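Local atomic coordinates of pectate lyase II (Xanthomonas campestris pv. campestris, PDB entry 2QY1), a protein that probably cleaves pectate, the de-esterified polygalacturonate of plant cell walls, by beta-elimination as a secreted polysaccharide lyase. Residues A[89-94]-A[119-124]; A[157-162]-A[184-189]. The protein carries 2 engineered substitutions. All blocks are in the same frame, centred on the assembly; numbering follows the deposited sequence.

Contact 1 of 2, residues A[89-94]-A[119-124]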
ATOM      1  N   ARG A  89      -8.589  -4.032   7.907  1.00 20.92           N
ATOM      2  CA  ARG A  89      -8.615  -5.192   7.036  1.00 21.25           C
ATOM      3  C   ARG A  89      -9.909  -5.218   6.224  1.00 20.56           C
ATOM      4  O   ARG A  89     -10.998  -5.094   6.782  1.00 20.66           O
ATOM      5  CB  ARG A  89      -8.510  -6.438   7.901  1.00 21.64           C
ATOM      6  CG  ARG A  89      -8.026  -7.664   7.205  1.00 24.02           C
ATOM      7  CD  ARG A  89      -7.994  -8.784   8.231  1.00 27.21           C
ATOM      8  NE  ARG A  89      -7.845 -10.089   7.613  1.00 29.11           N
ATOM      9  CZ  ARG A  89      -8.265 -11.227   8.153  1.00 29.77           C
ATOM     10  NH1 ARG A  89      -8.076 -12.364   7.506  1.00 30.41           N
ATOM     11  NH2 ARG A  89      -8.876 -11.228   9.333  1.00 30.48           N
ATOM     12  N   VAL A  90      -9.785  -5.370   4.909  1.00 20.26           N
ATOM     13  CA  VAL A  90     -10.951  -5.540   4.034  1.00 19.90           C
ATOM     14  C   VAL A  90     -10.887  -6.934   3.417  1.00 19.84           C
ATOM     15  O   VAL A  90      -9.931  -7.269   2.720  1.00 19.55           O
ATOM     16  CB  VAL A  90     -11.032  -4.455   2.933  1.00 19.79           C
ATOM     17  CG1 VAL A  90     -12.284  -4.648   2.088  1.00 19.68           C
ATOM     18  CG2 VAL A  90     -11.027  -3.058   3.548  1.00 19.94           C
ATOM     19  N   VAL A  91     -11.903  -7.749   3.683  1.00 19.77           N
ATOM     20  CA  VAL A  91     -11.809  -9.169   3.357  1.00 19.91           C
ATOM     21  C   VAL A  91     -13.089  -9.767   2.739  1.00 19.71           C
ATOM     22  O   VAL A  91     -14.214  -9.404   3.106  1.00 19.37           O
ATOM     23  CB  VAL A  91     -11.252  -9.986   4.584  1.00 20.25           C
ATOM     24  CG1 VAL A  91     -12.093  -9.768   5.824  1.00 20.75           C
ATOM     25  CG2 VAL A  91     -11.103 -11.470   4.275  1.00 20.17           C
ATOM     26  N   GLY A  92     -12.890 -10.658   1.773  1.00 19.57           N
ATOM     27  CA  GLY A  92     -13.975 -11.422   1.168  1.00 19.71           C
ATOM     28  C   GLY A  92     -14.781 -10.644   0.146  1.00 19.91           C
ATOM     29  O   GLY A  92     -14.236  -9.822  -0.594  1.00 19.76           O
ATOM     30  N   ASN A  93     -16.085 -10.915   0.116  1.00 20.14           N
ATOM     31  CA  ASN A  93     -17.009 -10.279  -0.820  1.00 20.47           C
ATOM     32  C   ASN A  93     -17.304  -8.837  -0.396  1.00 20.61           C
ATOM     33  O   ASN A  93     -18.411  -8.512   0.041  1.00 20.70           O
ATOM     34  CB  ASN A  93     -18.298 -11.107  -0.921  1.00 20.66           C
ATOM     35  CG  ASN A  93     -19.145 -10.743  -2.127  1.00 21.00           C
ATOM     36  OD1 ASN A  93     -18.694 -10.058  -3.047  1.00 20.76           O
ATOM     37  ND2 ASN A  93     -20.386 -11.210  -2.128  1.00 21.59           N
ATOM     38  N   ALA A  94     -16.296  -7.983  -0.535  1.00 20.56           N
ATOM     39  CA  ALA A  94     -16.350  -6.610  -0.050  1.00 20.87           C
ATOM     40  C   ALA A  94     -15.888  -5.665  -1.150  1.00 21.01           C
ATOM     41  O   ALA A  94     -14.753  -5.763  -1.615  1.00 20.93           O
ATOM     42  CB  ALA A  94     -15.471  -6.460   1.188  1.00 20.74           C
ATOM     43  N   GLU A 119      -7.841  -8.534   1.290  1.00 21.66           N
ATOM     44  CA  GLU A 119      -7.676  -9.971   1.058  1.00 22.61           C
ATOM     45  C   GLU A 119      -8.898 -10.701   0.524  1.00 22.11           C
ATOM     46  O   GLU A 119      -9.991 -10.628   1.091  1.00 21.84           O
ATOM     47  CB  GLU A 119      -7.133 -10.679   2.311  1.00 22.70           C
ATOM     48  CG  GLU A 119      -7.519 -10.029   3.630  1.00 24.34           C
ATOM     49  CD  GLU A 119      -6.695 -10.539   4.793  1.00 24.54           C
ATOM     50  OE1 GLU A 119      -6.619 -11.772   4.971  1.00 26.84           O
ATOM     51  OE2 GLU A 119      -6.129  -9.702   5.531  1.00 27.56           O
ATOM     52  N   GLY A 120      -8.686 -11.416  -0.576  1.00 21.77           N
ATOM     53  CA  GLY A 120      -9.677 -12.350  -1.077  1.00 21.54           C
ATOM     54  C   GLY A 120      -9.690 -13.601  -0.220  1.00 21.54           C
ATOM     55  O   GLY A 120      -8.701 -13.920   0.446  1.00 21.25           O
ATOM     56  N   ASN A 121     -10.826 -14.292  -0.217  1.00 21.40           N
ATOM     57  CA  ASN A 121     -10.939 -15.613   0.393  1.00 21.55           C
ATOM     58  C   ASN A 121     -11.954 -16.458  -0.377  1.00 21.55           C
ATOM     59  O   ASN A 121     -12.349 -16.085  -1.484  1.00 21.50           O
ATOM     60  CB  ASN A 121     -11.251 -15.530   1.902  1.00 21.74           C
ATOM     61  CG  ASN A 121     -12.549 -14.778   2.218  1.00 21.94           C
ATOM     62  OD1 ASN A 121     -12.726 -14.275   3.330  1.00 23.63           O
ATOM     63  ND2 ASN A 121     -13.454 -14.708   1.258  1.00 20.89           N
ATOM     64  N   SER A 122     -12.373 -17.584   0.197  1.00 21.55           N
ATOM     65  CA  SER A 122     -13.311 -18.486  -0.473  1.00 21.59           C
ATOM     66  C   SER A 122     -14.683 -17.853  -0.738  1.00 21.61           C
ATOM     67  O   SER A 122     -15.426 -18.325  -1.598  1.00 21.58           O
ATOM     68  CB  SER A 122     -13.463 -19.796   0.310  1.00 21.66           C
ATOM     69  OG  SER A 122     -13.905 -19.556   1.634  1.00 21.91           O
ATOM     70  N   SER A 123     -15.002 -16.782  -0.010  1.00 21.53           N
ATOM     71  CA  SER A 123     -16.293 -16.102  -0.145  1.00 21.63           C
ATOM     72  C   SER A 123     -16.295 -15.023  -1.234  1.00 21.43           C
ATOM     73  O   SER A 123     -17.359 -14.575  -1.664  1.00 21.41           O
ATOM     74  CB  SER A 123     -16.722 -15.495   1.193  1.00 21.65           C
ATOM     75  OG  SER A 123     -16.056 -14.267   1.437  1.00 22.52           O
ATOM     76  N   GLY A 124     -15.107 -14.605  -1.666  1.00 21.28           N
ATOM     77  CA  GLY A 124     -14.979 -13.572  -2.692  1.00 20.85           C
ATOM     78  C   GLY A 124     -13.701 -12.765  -2.572  1.00 20.70           C
ATOM     79  O   GLY A 124     -12.909 -12.972  -1.649  1.00 20.54           O
TER
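Arg89 grips the carboxylate of Glu119 side-on, one nitrogen to each oxygen: NE of Arg89 lies 2.7 Å from OE2 of Glu119, and NH1 of Arg89 is 3.0 Å from OE1 of Glu119. Both oxygens fall close to the guanidinium plane, yet the two flat groups are turned 63° apart, so the arginine meets the carboxylate from above its plane rather than edge to edge. The arginine chain runs extended from CG to NE, with CG anti to the backbone N (chi1 -158°), and this carries the guanidinium across to the neighbouring strand. OE2 of Glu119 is gripped a second time by Ser117 OG, which steadies the carboxylate.

Next to the salt bridge the backbones are paired. Val91 and Glu119 form a parallel beta bridge: Glu119 N gives a hydrogen bond to Val90 O at 2.8 Å, and Gly92 N returns one to Glu119 O at 3.0 Å. That same carbonyl also receives a CA-H contact from Val91. On the shared face, Val91 CB packs 3.9 Å from Glu119 CG.

Regular pairing ends at Gly92, whose phi is positive, but the chains stay tight there: a type I turn from Asn121 to Gly124 brings Gly124 O to 3.4 Å from Gly92 CA, again a CA-H contact, and CA of Asn93 to 4.3 Å from CA of Gly124. The loose, solvent side is at exposed Ser123, whose O is merely grazed by Asn93 CB. Ser123 OG bonds to Asn70 OD1, which also accepts Asn93 N; Asn93 OD1 goes to His95.

In the parallel beta-helix of this lyase family, strand 87-91 lies between strands 65-69 and 116-119; Val91 touches Lys69 of the former, while Val90 packs against Val97 and Ile99 of strand 97-105.

Contact 2 of 2, residues A[157-162]-A[184-189]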
ATOM      1  N   MET A 157      -2.210  -6.317  -0.373  1.00 22.01           N
ATOM      2  CA  MET A 157      -3.330  -7.060  -0.944  1.00 22.55           C
ATOM      3  C   MET A 157      -2.890  -8.444  -1.433  1.00 22.44           C
ATOM      4  O   MET A 157      -1.737  -8.642  -1.826  1.00 22.21           O
ATOM      5  CB  MET A 157      -4.057  -6.257  -2.038  1.00 22.42           C
ATOM      6  CG  MET A 157      -3.254  -5.960  -3.297  1.00 23.10           C
ATOM      7  SD  MET A 157      -3.974  -4.601  -4.256  1.00 23.84           S
ATOM      8  CE  MET A 157      -3.382  -3.182  -3.351  1.00 23.70           C
ATOM      9  N   LYS A 158      -3.812  -9.400  -1.385  1.00 22.49           N
ATOM     10  CA  LYS A 158      -3.506 -10.778  -1.756  1.00 22.91           C
ATOM     11  C   LYS A 158      -4.755 -11.538  -2.191  1.00 22.65           C
ATOM     12  O   LYS A 158      -5.880 -11.096  -1.948  1.00 22.71           O
ATOM     13  CB  LYS A 158      -2.830 -11.510  -0.588  1.00 22.72           C
ATOM     14  CG  LYS A 158      -3.692 -11.632   0.662  1.00 23.68           C
ATOM     15  CD  LYS A 158      -2.988 -12.435   1.741  1.00 23.97           C
ATOM     16  CE  LYS A 158      -3.682 -12.272   3.084  1.00 25.73           C
ATOM     17  NZ  LYS A 158      -2.808 -12.722   4.205  1.00 26.66           N
ATOM     18  N   LYS A 159      -4.535 -12.681  -2.835  1.00 22.52           N
ATOM     19  CA  LYS A 159      -5.599 -13.628  -3.177  1.00 22.69           C
ATOM     20  C   LYS A 159      -6.677 -13.054  -4.109  1.00 22.16           C
ATOM     21  O   LYS A 159      -7.858 -13.379  -3.990  1.00 22.15           O
ATOM     22  CB  LYS A 159      -6.204 -14.255  -1.908  1.00 22.57           C
ATOM     23  CG  LYS A 159      -5.213 -15.113  -1.109  1.00 23.33           C
ATOM     24  CD  LYS A 159      -5.856 -15.746   0.125  1.00 23.89           C
ATOM     25  CE  LYS A 159      -5.865 -14.780   1.305  1.00 27.00           C
ATOM     26  NZ  LYS A 159      -6.822 -15.190   2.383  1.00 28.78           N
ATOM     27  N   GLY A 160      -6.254 -12.202  -5.036  1.00 21.76           N
ATOM     28  CA  GLY A 160      -7.116 -11.780  -6.135  1.00 21.31           C
ATOM     29  C   GLY A 160      -7.900 -10.496  -5.962  1.00 21.03           C
ATOM     30  O   GLY A 160      -8.865 -10.262  -6.691  1.00 20.86           O
ATOM     31  N   VAL A 161      -7.499  -9.666  -5.001  1.00 20.82           N
ATOM     32  CA  VAL A 161      -8.038  -8.314  -4.889  1.00 20.65           C
ATOM     33  C   VAL A 161      -7.743  -7.597  -6.209  1.00 20.70           C
ATOM     34  O   VAL A 161      -6.615  -7.647  -6.710  1.00 20.74           O
ATOM     35  CB  VAL A 161      -7.412  -7.539  -3.706  1.00 20.55           C
ATOM     36  CG1 VAL A 161      -7.947  -6.114  -3.643  1.00 20.54           C
ATOM     37  CG2 VAL A 161      -7.681  -8.264  -2.392  1.00 20.44           C
ATOM     38  N   HIS A 162      -8.757  -6.952  -6.780  1.00 20.51           N
ATOM     39  CA  HIS A 162      -8.594  -6.317  -8.088  1.00 20.37           C
ATOM     40  C   HIS A 162      -9.229  -4.936  -8.180  1.00 20.29           C
ATOM     41  O   HIS A 162     -10.173  -4.632  -7.457  1.00 20.12           O
ATOM     42  CB  HIS A 162      -9.114  -7.229  -9.206  1.00 20.25           C
ATOM     43  CG  HIS A 162     -10.573  -7.550  -9.106  1.00 20.40           C
ATOM     44  ND1 HIS A 162     -11.535  -6.875  -9.825  1.00 20.68           N
ATOM     45  CD2 HIS A 162     -11.232  -8.486  -8.384  1.00 20.52           C
ATOM     46  CE1 HIS A 162     -12.724  -7.378  -9.549  1.00 20.80           C
ATOM     47  NE2 HIS A 162     -12.568  -8.357  -8.676  1.00 20.76           N
ATOM     48  N   ASP A 184       4.170 -17.475  -4.098  1.00 22.17           N
ATOM     49  CA  ASP A 184       4.265 -17.920  -5.484  1.00 22.14           C
ATOM     50  C   ASP A 184       3.136 -18.877  -5.883  1.00 22.16           C
ATOM     51  O   ASP A 184       2.982 -19.201  -7.063  1.00 22.17           O
ATOM     52  CB  ASP A 184       5.640 -18.545  -5.751  1.00 22.20           C
ATOM     53  CG  ASP A 184       6.776 -17.530  -5.669  1.00 22.29           C
ATOM     54  OD1 ASP A 184       7.947 -17.956  -5.684  1.00 22.32           O
ATOM     55  OD2 ASP A 184       6.507 -16.308  -5.589  1.00 22.34           O
ATOM     56  N   SER A 185       2.352 -19.320  -4.901  1.00 21.97           N
ATOM     57  CA  SER A 185       1.183 -20.167  -5.156  1.00 21.99           C
ATOM     58  C   SER A 185      -0.124 -19.358  -5.227  1.00 21.77           C
ATOM     59  O   SER A 185      -1.192 -19.919  -5.485  1.00 21.67           O
ATOM     60  CB  SER A 185       1.079 -21.273  -4.100  1.00 22.06           C
ATOM     61  OG  SER A 185       0.730 -20.737  -2.836  1.00 23.27           O
ATOM     62  N   ASP A 186      -0.025 -18.045  -5.014  1.00 21.50           N
ATOM     63  CA  ASP A 186      -1.185 -17.144  -5.043  1.00 21.43           C
ATOM     64  C   ASP A 186      -1.593 -16.811  -6.484  1.00 21.57           C
ATOM     65  O   ASP A 186      -1.580 -15.649  -6.897  1.00 21.50           O
ATOM     66  CB  ASP A 186      -0.880 -15.867  -4.241  1.00 21.26           C
ATOM     67  CG  ASP A 186      -2.123 -15.016  -3.961  1.00 21.04           C
ATOM     68  OD1 ASP A 186      -3.254 -15.462  -4.248  1.00 20.40           O
ATOM     69  OD2 ASP A 186      -1.958 -13.886  -3.446  1.00 19.91           O
ATOM     70  N   THR A 187      -1.974 -17.843  -7.235  1.00 21.71           N
ATOM     71  CA  THR A 187      -2.296 -17.713  -8.661  1.00 21.82           C
ATOM     72  C   THR A 187      -3.564 -16.900  -8.946  1.00 22.05           C
ATOM     73  O   THR A 187      -3.716 -16.359 -10.043  1.00 21.95           O
ATOM     74  CB  THR A 187      -2.409 -19.091  -9.347  1.00 21.71           C
ATOM     75  OG1 THR A 187      -3.407 -19.874  -8.682  1.00 21.68           O
ATOM     76  CG2 THR A 187      -1.075 -19.825  -9.304  1.00 21.45           C
ATOM     77  N   LYS A 188      -4.463 -16.818  -7.964  1.00 22.41           N
ATOM     78  CA  LYS A 188      -5.647 -15.958  -8.061  1.00 22.90           C
ATOM     79  C   LYS A 188      -5.275 -14.483  -8.226  1.00 22.67           C
ATOM     80  O   LYS A 188      -6.087 -13.680  -8.697  1.00 22.77           O
ATOM     81  CB  LYS A 188      -6.546 -16.116  -6.832  1.00 23.12           C
ATOM     82  CG  LYS A 188      -7.464 -17.334  -6.858  1.00 24.82           C
ATOM     83  CD  LYS A 188      -8.794 -17.037  -6.156  1.00 27.50           C
ATOM     84  CE  LYS A 188      -8.596 -16.641  -4.698  1.00 28.55           C
ATOM     85  NZ  LYS A 188      -9.762 -15.897  -4.130  1.00 29.79           N
ATOM     86  N   ASN A 189      -4.049 -14.133  -7.838  1.00 22.32           N
ATOM     87  CA  ASN A 189      -3.572 -12.755  -7.936  1.00 22.09           C
ATOM     88  C   ASN A 189      -3.249 -12.305  -9.366  1.00 22.01           C
ATOM     89  O   ASN A 189      -2.816 -11.172  -9.582  1.00 22.11           O
ATOM     90  CB  ASN A 189      -2.370 -12.528  -7.017  1.00 21.90           C
ATOM     91  CG  ASN A 189      -2.379 -11.154  -6.386  1.00 21.74           C
ATOM     92  OD1 ASN A 189      -1.463 -10.357  -6.586  1.00 21.76           O
ATOM     93  ND2 ASN A 189      -3.429 -10.863  -5.626  1.00 20.46           N
TER
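Asp186 points both carboxylate oxygens at the backbone of Lys159, at a corner of the parallel beta-helix where the chain leaves strand 155-158 and meets the loop of the next coil. OD2 of Asp186 accepts the amide of Lys159 at 2.9 Å through its syn lone pair, in a fairly straight bond (162° at the hydrogen), and OD1 of Asp186 rests 3.2 Å from CA of Lys159. With CB already directed at 157-162, CG anti to the backbone N (chi1 -167°) places the carboxylate at the turn. Two amides, Lys159 N across the contact and Tyr182 N just before 184-189, hold OD2 of this buried residue.

Asp186 is the centre of an inverse gamma turn leading into a short 3-10 segment. Lys159 has left-handed backbone angles, and with Gly160, also at positive phi, it swings the chain sharply off the strand. Gly160 comes close to the 3-10 segment, its CA 4.1 Å from CA of Asn189 and 3.4 Å from Lys188 O.

At the solvent side, exposed Lys188 bends at chi2 and chi3 to bring its ammonium back over the turn, where it also forms a salt bridge with Glu125. There NZ of Lys188 gives a hydrogen bond, 3.2 Å long and tilted 33° from the carbonyl plane, to Lys159 O.

The two contacts follow one another along the chain and belong to neighbouring coils of the beta-helix, their centres about 11 Å apart. Strands 116-119 and 155-158, adjacent in one parallel sheet, join them: Gly120 N probably hydrogen-bonds to Lys158 O (3.1 Å), and Lys159 NZ reaches back to Gly120 O at 3.0 Å in a weak bond. Side chains of 157-162 also pack on Glu119: Lys158 CE lies 3.5 Å from its OE1, Val161 CG2 3.7 Å from its backbone N. Contact 1 is thus strand pairing closed by a salt bridge, contact 2 a turn held from the next coil; both are structural packing, and neither includes an identified substrate or metal site.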